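PDB 3DSB: putative acetyltransferase from Clostridium difficile, which probably transfers acyl groups, most likely acetyl from acetyl-CoA, as a member of the GNAT family. Local coordinates for residues A[75-88]-A[112-125]. Numbering follows the deposited sequence.
With BET (trimethyl glycine), chain D; BET (trimethyl glycine), chain F.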
loop_
_atom_site.group_PDB
_atom_site.type_symbol
_atom_site.label_atom_id
_atom_site.label_comp_id
_atom_site.label_asym_id
_atom_site.label_seq_id
_atom_site.Cartn_x
_atom_site.Cartn_y
_atom_site.Cartn_z
ATOM N N GLU A 75 1.788 3.862 -2.461
ATOM C CA GLU A 75 2.250 2.639 -3.116
ATOM C C GLU A 75 2.969 3.024 -4.397
ATOM O O GLU A 75 2.350 3.544 -5.328
ATOM C CB GLU A 75 1.045 1.773 -3.509
ATOM C CG GLU A 75 1.453 0.565 -4.365
ATOM C CD GLU A 75 0.289 -0.093 -5.114
ATOM O OE1 GLU A 75 -0.887 0.156 -4.779
ATOM O OE2 GLU A 75 0.577 -0.844 -6.067
ATOM N N TRP A 76 4.289 2.776 -4.452
ATOM C CA TRP A 76 5.029 3.092 -5.679
ATOM C C TRP A 76 4.660 2.075 -6.762
ATOM O O TRP A 76 4.708 0.867 -6.519
ATOM C CB TRP A 76 6.540 3.042 -5.430
ATOM C CG TRP A 76 7.310 3.446 -6.670
ATOM C CD1 TRP A 76 8.034 2.622 -7.490
ATOM C CD2 TRP A 76 7.375 4.760 -7.242
ATOM N NE1 TRP A 76 8.560 3.360 -8.555
ATOM C CE2 TRP A 76 8.166 4.672 -8.416
ATOM C CE3 TRP A 76 6.833 6.010 -6.874
ATOM C CZ2 TRP A 76 8.440 5.794 -9.209
ATOM C CZ3 TRP A 76 7.123 7.122 -7.668
ATOM C CH2 TRP A 76 7.908 7.009 -8.812
ATOM N N SER A 77 4.343 2.582 -7.950
ATOM C CA SER A 77 4.174 1.752 -9.124
ATOM C C SER A 77 5.382 1.900 -10.047
ATOM O O SER A 77 5.583 2.969 -10.653
ATOM C CB SER A 77 2.898 2.142 -9.891
ATOM O OG SER A 77 2.829 1.457 -11.148
ATOM N N ASP A 78 6.176 0.825 -10.168
ATOM C CA ASP A 78 7.275 0.837 -11.120
ATOM C C ASP A 78 6.785 0.818 -12.548
ATOM O O ASP A 78 7.339 1.562 -13.399
ATOM C CB ASP A 78 8.280 -0.293 -10.842
ATOM C CG ASP A 78 7.641 -1.676 -10.658
ATOM O OD1 ASP A 78 6.410 -1.810 -10.749
ATOM O OD2 ASP A 78 8.419 -2.633 -10.443
ATOM N N TRP A 79 5.693 0.076 -12.803
ATOM C CA TRP A 79 5.142 0.052 -14.169
ATOM C C TRP A 79 4.691 1.420 -14.671
ATOM O O TRP A 79 4.812 1.715 -15.859
ATOM C CB TRP A 79 3.940 -0.891 -14.265
ATOM C CG TRP A 79 4.281 -2.331 -14.088
ATOM C CD1 TRP A 79 5.478 -2.873 -13.682
ATOM C CD2 TRP A 79 3.376 -3.430 -14.277
ATOM N NE1 TRP A 79 5.371 -4.255 -13.627
ATOM C CE2 TRP A 79 4.100 -4.624 -14.011
ATOM C CE3 TRP A 79 2.035 -3.520 -14.717
ATOM C CZ2 TRP A 79 3.516 -5.888 -14.131
ATOM C CZ3 TRP A 79 1.457 -4.757 -14.826
ATOM C CH2 TRP A 79 2.191 -5.935 -14.544
ATOM N N ARG A 80 4.175 2.249 -13.760
ATOM C CA ARG A 80 3.607 3.548 -14.117
ATOM C C ARG A 80 4.540 4.719 -13.752
ATOM O O ARG A 80 4.208 5.862 -14.063
ATOM C CB ARG A 80 2.219 3.719 -13.454
ATOM C CG ARG A 80 1.143 2.722 -13.897
ATOM C CD ARG A 80 -0.130 2.893 -13.033
ATOM N NE ARG A 80 -1.152 1.878 -13.337
ATOM C CZ ARG A 80 -2.056 1.989 -14.317
ATOM N NH1 ARG A 80 -2.069 3.073 -15.091
ATOM N NH2 ARG A 80 -2.942 1.019 -14.537
ATOM N N ASN A 81 5.658 4.439 -13.079
ATOM C CA ASN A 81 6.592 5.474 -12.623
ATOM C C ASN A 81 5.874 6.564 -11.823
ATOM O O ASN A 81 6.064 7.784 -12.040
ATOM C CB ASN A 81 7.353 6.083 -13.803
ATOM C CG ASN A 81 8.474 6.981 -13.366
ATOM O OD1 ASN A 81 9.156 6.725 -12.368
ATOM N ND2 ASN A 81 8.715 8.018 -14.164
ATOM N N GLY A 82 5.085 6.123 -10.841
ATOM C CA GLY A 82 4.372 7.092 -9.999
ATOM C C GLY A 82 3.779 6.414 -8.783
ATOM O O GLY A 82 3.851 5.185 -8.663
ATOM N N ASN A 83 3.146 7.214 -7.914
ATOM C CA ASN A 83 2.572 6.698 -6.669
ATOM C C ASN A 83 1.067 6.604 -6.766
ATOM O O ASN A 83 0.422 7.529 -7.311
ATOM C CB ASN A 83 2.838 7.629 -5.494
ATOM C CG ASN A 83 4.183 7.423 -4.872
ATOM O OD1 ASN A 83 5.012 8.372 -4.841
ATOM N ND2 ASN A 83 4.453 6.240 -4.397
ATOM N N PHE A 84 0.504 5.532 -6.195
ATOM C CA PHE A 84 -0.894 5.581 -5.780
ATOM C C PHE A 84 -0.917 6.115 -4.371
ATOM O O PHE A 84 -0.066 5.772 -3.539
ATOM C CB PHE A 84 -1.452 4.170 -5.746
ATOM C CG PHE A 84 -1.683 3.583 -7.096
ATOM C CD1 PHE A 84 -2.856 3.861 -7.805
ATOM C CD2 PHE A 84 -0.734 2.727 -7.664
ATOM C CE1 PHE A 84 -3.091 3.310 -9.047
ATOM C CE2 PHE A 84 -0.947 2.170 -8.932
ATOM C CZ PHE A 84 -2.138 2.457 -9.620
ATOM N N LEU A 85 -1.897 6.968 -4.100
ATOM C CA LEU A 85 -2.143 7.409 -2.755
ATOM C C LEU A 85 -3.261 6.532 -2.158
ATOM O O LEU A 85 -4.316 6.380 -2.809
ATOM C CB LEU A 85 -2.508 8.896 -2.811
ATOM C CG LEU A 85 -2.737 9.704 -1.547
ATOM C CD1 LEU A 85 -2.257 11.137 -1.750
ATOM C CD2 LEU A 85 -4.191 9.686 -1.148
ATOM N N TRP A 86 -3.011 5.933 -0.985
ATOM C CA TRP A 86 -4.018 5.052 -0.354
ATOM C C TRP A 86 -4.550 5.746 0.894
ATOM O O TRP A 86 -3.815 5.957 1.854
ATOM C CB TRP A 86 -3.387 3.715 0.060
ATOM C CG TRP A 86 -3.158 2.790 -1.056
ATOM C CD1 TRP A 86 -2.169 2.843 -2.001
ATOM C CD2 TRP A 86 -4.033 1.705 -1.444
ATOM N NE1 TRP A 86 -2.316 1.790 -2.907
ATOM C CE2 TRP A 86 -3.439 1.068 -2.572
ATOM C CE3 TRP A 86 -5.174 1.129 -0.872
ATOM C CZ2 TRP A 86 -4.024 -0.049 -3.196
ATOM C CZ3 TRP A 86 -5.760 0.041 -1.505
ATOM C CH2 TRP A 86 -5.173 -0.553 -2.636
ATOM N N ILE A 87 -5.834 6.098 0.883
ATOM C CA ILE A 87 -6.454 6.738 2.071
ATOM C C ILE A 87 -6.728 5.637 3.071
ATOM O O ILE A 87 -7.464 4.680 2.749
ATOM C CB ILE A 87 -7.767 7.479 1.693
ATOM C CG1 ILE A 87 -7.447 8.617 0.715
ATOM C CG2 ILE A 87 -8.490 7.985 2.952
ATOM C CD1 ILE A 87 -8.682 9.272 0.116
ATOM N N GLN A 88 -6.194 5.772 4.278
ATOM C CA GLN A 88 -6.289 4.750 5.326
ATOM C C GLN A 88 -7.268 5.081 6.432
ATOM O O GLN A 88 -7.765 4.193 7.107
ATOM C CB GLN A 88 -4.915 4.476 5.962
ATOM C CG GLN A 88 -3.842 4.066 4.968
ATOM C CD GLN A 88 -4.094 2.756 4.227
ATOM O OE1 GLN A 88 -5.070 2.035 4.506
ATOM N NE2 GLN A 88 -3.208 2.449 3.256
ATOM N N ILE A 112 -5.037 17.084 -4.227
ATOM C CA ILE A 112 -3.603 16.745 -4.209
ATOM C C ILE A 112 -3.296 15.745 -5.334
ATOM O O ILE A 112 -2.315 15.904 -6.078
ATOM C CB ILE A 112 -3.142 16.146 -2.840
ATOM C CG1 ILE A 112 -3.054 17.263 -1.777
ATOM C CG2 ILE A 112 -1.836 15.346 -2.956
ATOM C CD1 ILE A 112 -2.845 16.724 -0.368
ATOM N N CYS A 113 -4.163 14.737 -5.490
ATOM C CA CYS A 113 -3.907 13.698 -6.516
ATOM C C CYS A 113 -4.024 14.280 -7.935
ATOM O O CYS A 113 -3.193 13.989 -8.812
ATOM C CB CYS A 113 -4.895 12.538 -6.348
ATOM S SG CYS A 113 -4.583 11.622 -4.816
ATOM N N ASP A 114 -5.004 15.135 -8.150
ATOM C CA ASP A 114 -5.241 15.630 -9.495
ATOM C C ASP A 114 -4.153 16.637 -9.894
ATOM O O ASP A 114 -3.784 16.736 -11.070
ATOM C CB ASP A 114 -6.631 16.254 -9.577
ATOM C CG ASP A 114 -7.740 15.192 -9.656
ATOM O OD1 ASP A 114 -7.478 14.032 -10.096
ATOM O OD2 ASP A 114 -8.883 15.538 -9.318
ATOM N N LYS A 115 -3.589 17.333 -8.920
ATOM C CA LYS A 115 -2.593 18.384 -9.238
ATOM C C LYS A 115 -1.165 17.853 -9.359
ATOM O O LYS A 115 -0.231 18.561 -9.812
ATOM C CB LYS A 115 -2.621 19.478 -8.160
ATOM C CG LYS A 115 -3.903 20.286 -8.102
ATOM C CD LYS A 115 -4.114 21.191 -9.317
ATOM C CE LYS A 115 -5.426 21.974 -9.145
ATOM N NZ LYS A 115 -5.842 22.806 -10.334
ATOM N N ASP A 116 -0.938 16.632 -8.902
ATOM C CA ASP A 116 0.409 16.099 -8.936
ATOM C C ASP A 116 0.523 15.052 -10.045
ATOM O O ASP A 116 -0.051 13.976 -9.957
ATOM C CB ASP A 116 0.704 15.466 -7.582
ATOM C CG ASP A 116 2.130 14.928 -7.474
ATOM O OD1 ASP A 116 2.819 14.699 -8.507
ATOM O OD2 ASP A 116 2.533 14.659 -6.326
ATOM N N GLU A 117 1.230 15.381 -11.120
ATOM C CA GLU A 117 1.247 14.484 -12.260
ATOM C C GLU A 117 1.934 13.140 -11.943
ATOM O O GLU A 117 1.792 12.172 -12.718
ATOM C CB GLU A 117 1.826 15.153 -13.534
ATOM C CG GLU A 117 3.271 15.503 -13.446
ATOM C CD GLU A 117 3.824 16.156 -14.746
ATOM O OE1 GLU A 117 3.320 17.206 -15.161
ATOM O OE2 GLU A 117 4.775 15.616 -15.313
ATOM N N ASN A 118 2.629 13.069 -10.805
ATOM C CA ASN A 118 3.310 11.833 -10.401
ATOM C C ASN A 118 2.464 10.961 -9.487
ATOM O O ASN A 118 2.935 9.941 -9.012
ATOM C CB ASN A 118 4.634 12.130 -9.693
ATOM C CG ASN A 118 5.417 13.248 -10.362
ATOM O OD1 ASN A 118 6.043 13.035 -11.412
ATOM N ND2 ASN A 118 5.378 14.472 -9.757
ATOM N N ILE A 119 1.234 11.387 -9.223
ATOM C CA ILE A 119 0.284 10.505 -8.530
ATOM C C ILE A 119 -0.600 9.888 -9.600
ATOM O O ILE A 119 -1.227 10.599 -10.417
ATOM C CB ILE A 119 -0.565 11.284 -7.494
ATOM C CG1 ILE A 119 0.367 11.659 -6.322
ATOM C CG2 ILE A 119 -1.742 10.394 -7.033
ATOM C CD1 ILE A 119 -0.275 12.500 -5.213
ATOM N N VAL A 120 -0.618 8.558 -9.640
ATOM C CA VAL A 120 -1.283 7.875 -10.739
ATOM C C VAL A 120 -2.677 7.340 -10.402
ATOM O O VAL A 120 -3.389 6.854 -11.274
ATOM C CB VAL A 120 -0.367 6.757 -11.329
ATOM C CG1 VAL A 120 0.883 7.394 -11.944
ATOM C CG2 VAL A 120 0.050 5.790 -10.230
ATOM N N GLY A 121 -3.067 7.466 -9.145
ATOM C CA GLY A 121 -4.369 6.991 -8.729
ATOM C C GLY A 121 -4.543 7.191 -7.230
ATOM O O GLY A 121 -3.580 7.521 -6.528
HETATM N N MSE A 122 -5.775 6.988 -6.756
HETATM C CA MSE A 122 -6.111 7.180 -5.348
HETATM C C MSE A 122 -6.985 6.018 -4.972
HETATM O O MSE A 122 -7.988 5.754 -5.654
HETATM C CB MSE A 122 -6.862 8.515 -5.140
HETATM C CG MSE A 122 -7.060 8.854 -3.697
HETATM SE SE MSE A 122 -8.031 10.539 -3.564
HETATM C CE MSE A 122 -9.822 9.758 -3.313
ATOM N N ARG A 123 -6.593 5.283 -3.928
ATOM C CA ARG A 123 -7.244 4.022 -3.598
ATOM C C ARG A 123 -7.551 3.884 -2.128
ATOM O O ARG A 123 -7.001 4.615 -1.333
ATOM C CB ARG A 123 -6.368 2.858 -4.061
ATOM C CG ARG A 123 -6.330 2.747 -5.574
ATOM C CD ARG A 123 -5.350 1.690 -6.065
ATOM N NE ARG A 123 -5.597 1.482 -7.489
ATOM C CZ ARG A 123 -4.862 0.686 -8.254
ATOM N NH1 ARG A 123 -3.845 0.032 -7.722
ATOM N NH2 ARG A 123 -5.161 0.576 -9.544
ATOM N N LEU A 124 -8.437 2.948 -1.784
ATOM C CA LEU A 124 -8.591 2.573 -0.386
ATOM C C LEU A 124 -9.114 1.151 -0.348
ATOM O O LEU A 124 -9.669 0.644 -1.356
ATOM C CB LEU A 124 -9.485 3.548 0.408
ATOM C CG LEU A 124 -10.941 3.714 -0.036
ATOM C CD1 LEU A 124 -11.840 2.548 0.401
ATOM C CD2 LEU A 124 -11.519 5.044 0.495
ATOM N N TYR A 125 -8.977 0.495 0.802
ATOM C CA TYR A 125 -9.687 -0.809 1.013
ATOM C C TYR A 125 -10.595 -0.663 2.228
ATOM O O TYR A 125 -10.272 0.074 3.177
ATOM C CB TYR A 125 -8.720 -2.039 1.104
ATOM C CG TYR A 125 -7.688 -1.945 2.235
ATOM C CD1 TYR A 125 -8.009 -2.401 3.528
ATOM C CD2 TYR A 125 -6.433 -1.346 2.038
ATOM C CE1 TYR A 125 -7.108 -2.273 4.605
ATOM C CE2 TYR A 125 -5.502 -1.268 3.095
ATOM C CZ TYR A 125 -5.864 -1.699 4.382
ATOM O OH TYR A 125 -5.010 -1.585 5.490
HETATM N N BET D . -2.257 -1.164 -11.300
HETATM C CA BET D . -0.984 -0.389 -11.116
HETATM C C BET D . 0.317 -0.916 -11.705
HETATM O O BET D . 1.397 -0.895 -11.016
HETATM O OXT BET D . 0.277 -1.228 -12.926
HETATM C C1 BET D . -2.696 -1.597 -9.986
HETATM C C2 BET D . -3.345 -0.371 -11.889
HETATM C C3 BET D . -2.093 -2.354 -12.146
HETATM N N BET F . -5.851 -3.521 9.166
HETATM C CA BET F . -4.575 -2.884 9.586
HETATM C C BET F . -4.611 -1.562 10.310
HETATM O O BET F . -3.833 -0.534 10.032
HETATM O OXT BET F . -5.344 -1.669 11.301
HETATM C C1 BET F . -5.891 -4.958 9.473
HETATM C C2 BET F . -7.051 -2.869 9.712
HETATM C C3 BET F . -5.813 -3.417 7.715
HETATM O O HOH W 1 7.620 10.012 -11.044
HETATM O O HOH W 2 4.721 10.550 -6.673
HETATM O O HOH W 3 -7.148 1.938 2.471
HETATM O O HOH W 4 -6.678 1.166 6.509
#
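R123 lays its guanidinium flat on F84 where two parallel strands, 82-88 and 119-125, run side by side in the GNAT fold, joined through helix 101-115 as a beta-alpha-beta crossover. The planes lie 16° apart and R123 CZ sits 3.8 Å from the ring centroid, a cation-pi stack. On the opposite face of F84, V120 CG2 stands over the middle of the ring, so the phenyl is clamped between a methyl and a cation. R123 works along its whole length: CB lies over the six-membered ring of W86, 3.5 Å from its centroid, and chi1 of -70°, with CG anti to the carbonyl carbon, starts the extended chain that carries the guanidinium to F84. W86 NE1 donates to the anti lone pair of E75 OE1, 2.9 Å away, while E75 OE2 pairs with Y125 of the second subunit; R123 NE makes a salt bridge to E151 of that subunit, whose strand continues the sheet beyond 122-125. The edge of F84 and the guanidinium of R123 also line one trimethyl glycine pocket, together with R80 and S77, whose OG donates to a carboxylate oxygen of the ligand.

The other face of the sheet is packed by apolar groups. L85 CB meets C113 SG at 4.0 Å, and I87 CD1 meets selenomethionine M122 CE at 3.6 Å, beneath F106 and I109 of the helix.

Toward both ends the contact loosens and water moves in. Beside exposed N118, one water donates to both N83 OD1 and N118 O, the latter also taking the N83 N-H. At the far end, Q88 NE2 bonds T73 OG1 of the neighbouring strand and Q88 OE1 touches Y125 CE2 obliquely; beside them a single water donates to I87 O and Q88 OE1 and accepts from Y125 N at 2.9 Å.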